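Local atomic coordinates of beta-glucuronidase (Dictyoglomus thermophilum, PDB entry 6XXW), a protein that probably hydrolyses beta-D-glucuronides, releasing glucuronic acid, as a family 2 glycoside hydrolase. Residues Leu538-Ile549 / Arg588-Lys598. Sequence-based numbering, arbitrary orientation.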
loop_
_atom_site.group_PDB
_atom_site.type_symbol
_atom_site.label_atom_id
_atom_site.label_comp_id
_atom_site.label_asym_id
_atom_site.label_seq_id
_atom_site.Cartn_x
_atom_site.Cartn_y
_atom_site.Cartn_z
ATOM N N LEU A 538 -7.182 27.722 -16.133
ATOM C CA LEU A 538 -8.147 28.614 -15.490
ATOM C C LEU A 538 -7.542 29.978 -15.195
ATOM O O LEU A 538 -8.230 31.005 -15.272
ATOM C CB LEU A 538 -8.667 27.988 -14.193
ATOM C CG LEU A 538 -9.242 26.578 -14.271
ATOM C CD1 LEU A 538 -9.801 26.189 -12.898
ATOM C CD2 LEU A 538 -10.326 26.492 -15.345
ATOM N N ASP A 539 -6.250 30.012 -14.852
ATOM C CA ASP A 539 -5.630 31.278 -14.488
ATOM C C ASP A 539 -5.584 32.247 -15.661
ATOM O O ASP A 539 -5.449 33.455 -15.448
ATOM C CB ASP A 539 -4.220 31.045 -13.952
ATOM C CG ASP A 539 -4.220 30.412 -12.577
ATOM O OD1 ASP A 539 -5.247 30.491 -11.873
ATOM O OD2 ASP A 539 -3.190 29.829 -12.206
ATOM N N ARG A 540 -5.699 31.750 -16.886
ATOM C CA ARG A 540 -5.635 32.602 -18.064
ATOM C C ARG A 540 -7.002 33.098 -18.511
ATOM O O ARG A 540 -7.086 33.844 -19.495
ATOM C CB ARG A 540 -4.949 31.845 -19.202
ATOM C CG ARG A 540 -3.533 31.465 -18.817
ATOM C CD ARG A 540 -2.732 30.965 -19.992
ATOM N NE ARG A 540 -2.988 29.556 -20.256
ATOM C CZ ARG A 540 -3.704 29.119 -21.283
ATOM N NH1 ARG A 540 -4.230 29.996 -22.133
ATOM N NH2 ARG A 540 -3.892 27.815 -21.465
ATOM N N LEU A 541 -8.063 32.724 -17.798
ATOM C CA LEU A 541 -9.437 33.014 -18.199
ATOM C C LEU A 541 -10.097 33.884 -17.129
ATOM O O LEU A 541 -10.407 33.403 -16.029
ATOM C CB LEU A 541 -10.212 31.713 -18.413
ATOM C CG LEU A 541 -9.581 30.708 -19.387
ATOM C CD1 LEU A 541 -10.414 29.430 -19.462
ATOM C CD2 LEU A 541 -9.438 31.325 -20.775
ATOM N N ASP A 542 -10.338 35.159 -17.457
ATOM C CA ASP A 542 -10.852 36.081 -16.445
ATOM C C ASP A 542 -12.316 35.834 -16.084
ATOM O O ASP A 542 -12.799 36.415 -15.104
ATOM C CB ASP A 542 -10.646 37.540 -16.895
ATOM C CG ASP A 542 -11.495 37.936 -18.106
ATOM O OD1 ASP A 542 -12.290 37.123 -18.627
ATOM O OD2 ASP A 542 -11.366 39.100 -18.538
ATOM N N PHE A 543 -13.028 34.991 -16.823
ATOM C CA PHE A 543 -14.420 34.690 -16.511
ATOM C C PHE A 543 -14.575 33.443 -15.641
ATOM O O PHE A 543 -15.693 33.117 -15.238
ATOM C CB PHE A 543 -15.236 34.538 -17.803
ATOM C CG PHE A 543 -14.637 33.583 -18.808
ATOM C CD1 PHE A 543 -14.807 32.209 -18.674
ATOM C CD2 PHE A 543 -13.923 34.060 -19.893
ATOM C CE1 PHE A 543 -14.256 31.329 -19.594
ATOM C CE2 PHE A 543 -13.379 33.189 -20.820
ATOM C CZ PHE A 543 -13.544 31.818 -20.670
ATOM N N VAL A 544 -13.485 32.755 -15.318
ATOM C CA VAL A 544 -13.537 31.607 -14.425
ATOM C C VAL A 544 -13.355 32.125 -13.004
ATOM O O VAL A 544 -12.337 32.752 -12.680
ATOM C CB VAL A 544 -12.475 30.555 -14.791
ATOM C CG1 VAL A 544 -12.378 29.486 -13.719
ATOM C CG2 VAL A 544 -12.811 29.919 -16.155
ATOM N N VAL A 545 -14.364 31.900 -12.168
ATOM C CA VAL A 545 -14.391 32.432 -10.810
ATOM C C VAL A 545 -14.214 31.342 -9.764
ATOM O O VAL A 545 -14.397 31.604 -8.575
ATOM C CB VAL A 545 -15.685 33.226 -10.546
ATOM C CG1 VAL A 545 -15.813 34.372 -11.545
ATOM C CG2 VAL A 545 -16.910 32.303 -10.635
ATOM N N GLY A 546 -13.883 30.121 -10.170
ATOM C CA GLY A 546 -13.746 29.060 -9.192
ATOM C C GLY A 546 -13.166 27.749 -9.685
ATOM O O GLY A 546 -13.302 27.390 -10.869
ATOM N N GLU A 547 -12.513 27.027 -8.769
ATOM C CA GLU A 547 -11.980 25.691 -9.031
ATOM C C GLU A 547 -12.377 24.777 -7.877
ATOM O O GLU A 547 -12.039 25.045 -6.722
ATOM C CB GLU A 547 -10.447 25.710 -9.222
ATOM C CG GLU A 547 -9.617 26.236 -8.025
ATOM C CD GLU A 547 -8.210 26.669 -8.423
ATOM O OE1 GLU A 547 -7.239 26.238 -7.758
ATOM O OE2 GLU A 547 -8.068 27.443 -9.400
ATOM N N HIS A 548 -13.137 23.728 -8.183
ATOM C CA HIS A 548 -13.480 22.704 -7.209
ATOM C C HIS A 548 -12.956 21.371 -7.727
ATOM O O HIS A 548 -13.397 20.884 -8.779
ATOM C CB HIS A 548 -14.994 22.650 -6.961
ATOM C CG HIS A 548 -15.483 23.624 -5.925
ATOM N ND1 HIS A 548 -16.769 23.595 -5.422
ATOM C CD2 HIS A 548 -14.858 24.647 -5.293
ATOM C CE1 HIS A 548 -16.913 24.551 -4.522
ATOM N NE2 HIS A 548 -15.771 25.212 -4.429
ATOM N N ILE A 549 -12.021 20.790 -7.000
ATOM C CA ILE A 549 -11.467 19.493 -7.361
ATOM C C ILE A 549 -12.419 18.400 -6.886
ATOM O O ILE A 549 -12.998 18.486 -5.800
ATOM C CB ILE A 549 -10.053 19.328 -6.761
ATOM C CG1 ILE A 549 -9.032 20.225 -7.485
ATOM C CG2 ILE A 549 -9.566 17.873 -6.861
ATOM C CD1 ILE A 549 -9.054 21.716 -7.105
ATOM N N ARG A 588 -0.546 26.275 -3.879
ATOM C CA ARG A 588 -1.264 27.163 -4.787
ATOM C C ARG A 588 -2.230 28.059 -4.021
ATOM O O ARG A 588 -2.174 29.291 -4.119
ATOM C CB ARG A 588 -2.020 26.344 -5.835
ATOM C CG ARG A 588 -3.003 27.150 -6.687
ATOM C CD ARG A 588 -3.552 26.324 -7.851
ATOM N NE ARG A 588 -4.651 26.997 -8.560
ATOM C CZ ARG A 588 -4.497 27.956 -9.470
ATOM N NH1 ARG A 588 -3.273 28.373 -9.809
ATOM N NH2 ARG A 588 -5.567 28.506 -10.042
ATOM N N TRP A 589 -3.115 27.453 -3.227
ATOM C CA TRP A 589 -4.182 28.224 -2.603
ATOM C C TRP A 589 -3.671 29.163 -1.515
ATOM O O TRP A 589 -4.355 30.136 -1.189
ATOM C CB TRP A 589 -5.239 27.279 -2.044
ATOM C CG TRP A 589 -6.062 26.606 -3.116
ATOM C CD1 TRP A 589 -6.154 26.956 -4.433
ATOM C CD2 TRP A 589 -6.909 25.469 -2.940
ATOM N NE1 TRP A 589 -7.018 26.097 -5.094
ATOM C CE2 TRP A 589 -7.496 25.182 -4.189
ATOM C CE3 TRP A 589 -7.237 24.672 -1.838
ATOM C CZ2 TRP A 589 -8.383 24.120 -4.368
ATOM C CZ3 TRP A 589 -8.118 23.619 -2.018
ATOM C CH2 TRP A 589 -8.687 23.361 -3.269
ATOM N N SER A 590 -2.482 28.912 -0.956
ATOM C CA SER A 590 -1.908 29.885 -0.031
ATOM C C SER A 590 -1.490 31.166 -0.743
ATOM O O SER A 590 -1.303 32.199 -0.091
ATOM C CB SER A 590 -0.703 29.286 0.695
ATOM O OG SER A 590 0.422 29.258 -0.173
ATOM N N LYS A 591 -1.332 31.115 -2.063
ATOM C CA LYS A 591 -0.945 32.262 -2.869
ATOM C C LYS A 591 -2.127 32.957 -3.516
ATOM O O LYS A 591 -1.971 34.077 -4.013
ATOM C CB LYS A 591 0.015 31.832 -3.982
ATOM C CG LYS A 591 1.409 31.437 -3.532
ATOM C CD LYS A 591 2.257 31.075 -4.748
ATOM C CE LYS A 591 2.675 29.618 -4.738
ATOM N NZ LYS A 591 3.350 29.225 -6.013
ATOM N N LEU A 592 -3.274 32.307 -3.568
ATOM C CA LEU A 592 -4.464 32.850 -4.207
ATOM C C LEU A 592 -5.327 33.532 -3.169
ATOM O O LEU A 592 -5.701 32.893 -2.174
ATOM C CB LEU A 592 -5.266 31.742 -4.882
ATOM C CG LEU A 592 -4.736 31.077 -6.151
ATOM C CD1 LEU A 592 -5.876 30.304 -6.798
ATOM C CD2 LEU A 592 -4.136 32.106 -7.121
ATOM N N PRO A 593 -5.677 34.802 -3.355
ATOM C CA PRO A 593 -6.569 35.456 -2.395
ATOM C C PRO A 593 -7.995 34.945 -2.544
ATOM O O PRO A 593 -8.412 34.509 -3.620
ATOM C CB PRO A 593 -6.466 36.940 -2.767
ATOM C CG PRO A 593 -6.145 36.941 -4.227
ATOM C CD PRO A 593 -5.361 35.663 -4.509
ATOM N N ASP A 594 -8.740 34.990 -1.432
ATOM C CA ASP A 594 -10.165 34.668 -1.475
ATOM C C ASP A 594 -10.920 35.629 -2.385
ATOM O O ASP A 594 -11.883 35.236 -3.056
ATOM C CB ASP A 594 -10.764 34.720 -0.068
ATOM C CG ASP A 594 -10.295 33.581 0.809
ATOM O OD1 ASP A 594 -10.054 32.480 0.279
ATOM O OD2 ASP A 594 -10.169 33.793 2.030
ATOM N N PHE A 595 -10.522 36.898 -2.393
ATOM C CA PHE A 595 -11.149 37.909 -3.232
ATOM C C PHE A 595 -10.124 38.379 -4.250
ATOM O O PHE A 595 -9.055 38.876 -3.883
ATOM C CB PHE A 595 -11.695 39.060 -2.391
ATOM C CG PHE A 595 -12.834 38.648 -1.502
ATOM C CD1 PHE A 595 -14.136 38.631 -1.986
ATOM C CD2 PHE A 595 -12.602 38.236 -0.200
ATOM C CE1 PHE A 595 -15.192 38.237 -1.183
ATOM C CE2 PHE A 595 -13.652 37.834 0.615
ATOM C CZ PHE A 595 -14.952 37.830 0.119
ATOM N N TRP A 596 -10.452 38.210 -5.522
ATOM C CA TRP A 596 -9.470 38.281 -6.596
ATOM C C TRP A 596 -10.191 38.820 -7.821
ATOM O O TRP A 596 -11.072 38.146 -8.358
ATOM C CB TRP A 596 -8.885 36.894 -6.858
ATOM C CG TRP A 596 -7.859 36.824 -7.939
ATOM C CD1 TRP A 596 -7.160 37.860 -8.477
ATOM C CD2 TRP A 596 -7.399 35.640 -8.601
ATOM N NE1 TRP A 596 -6.294 37.396 -9.440
ATOM C CE2 TRP A 596 -6.423 36.034 -9.533
ATOM C CE3 TRP A 596 -7.719 34.285 -8.491
ATOM C CZ2 TRP A 596 -5.770 35.124 -10.363
ATOM C CZ3 TRP A 596 -7.071 33.381 -9.316
ATOM C CH2 TRP A 596 -6.105 33.806 -10.238
ATOM N N GLU A 597 -9.855 40.037 -8.241
ATOM C CA GLU A 597 -10.458 40.606 -9.445
ATOM C C GLU A 597 -9.616 40.172 -10.636
ATOM O O GLU A 597 -8.577 40.771 -10.924
ATOM C CB GLU A 597 -10.562 42.123 -9.359
ATOM C CG GLU A 597 -11.470 42.700 -10.440
ATOM C CD GLU A 597 -11.985 44.083 -10.105
ATOM O OE1 GLU A 597 -11.565 44.637 -9.068
ATOM O OE2 GLU A 597 -12.817 44.610 -10.876
ATOM N N LYS A 598 -10.065 39.128 -11.328
ATOM C CA LYS A 598 -9.322 38.550 -12.448
ATOM C C LYS A 598 -9.468 39.375 -13.728
ATOM O O LYS A 598 -10.285 40.292 -13.792
ATOM C CB LYS A 598 -9.784 37.104 -12.700
ATOM C CG LYS A 598 -9.519 36.164 -11.529
ATOM C CD LYS A 598 -9.880 34.718 -11.850
ATOM C CE LYS A 598 -9.107 34.204 -13.042
ATOM N NZ LYS A 598 -9.508 32.827 -13.415
HETATM O O HOH W 1 -8.082 30.880 -11.980
#
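Arg588, near the end of helix 580-591, bridges two carboxylates of segment 538-549; arginine suits the place because its flat group offers a pair of N-H donors to each. Side-on, Arg588 NE gives a nearly straight bond to Glu547 OE1 at 2.8 Å while NH2 reaches OE2; both oxygens use syn lone pairs, and carboxylate and guanidinium lie almost coplanar, 9° apart. End-on, Arg588 NH2 meets Asp539 OD1 at 2.7 Å and NH1 meets OD2, with the planes turned by 30°. An extended chain, with CG anti to the backbone N (chi1 170°), carries the guanidinium between the two acids. A leucine in its place would probably leave the buried Glu547 and the partly exposed Asp539 without their shared countercharge.

Tryptophan suits the neighbouring position because its one N-H adds a third donor: Trp589 NE1 approaches Glu547 OE1 on the anti side at 2.7 Å. Tyr300 of strand 297-305 binds OE2 as well. Apolar packing across the contact is slight, Ile549 CD1 lying 3.7 Å from Trp589 CZ2.

At the other end Lys598, the last residue, sets CG over the centre of the Trp596 ring and shares its ammonium's three protons among four acceptors: NZ lies 2.9 Å from Leu538 O, 2.8 Å from Leu541 O and 2.9 Å from Val544 O, and a water that donates to Asp539 OD1 links both polar clusters. The first two carbonyls also close successive type I turns, and NZ comes from the opposite face to the turn N-H.

Salt bridges thus hold the helix, and carbonyl bonds the chain end, to the turns and parallel strand 544-550 of the TIM barrel; the arginine's charge probably offsets repulsion between the carboxylates and favours their ionised forms.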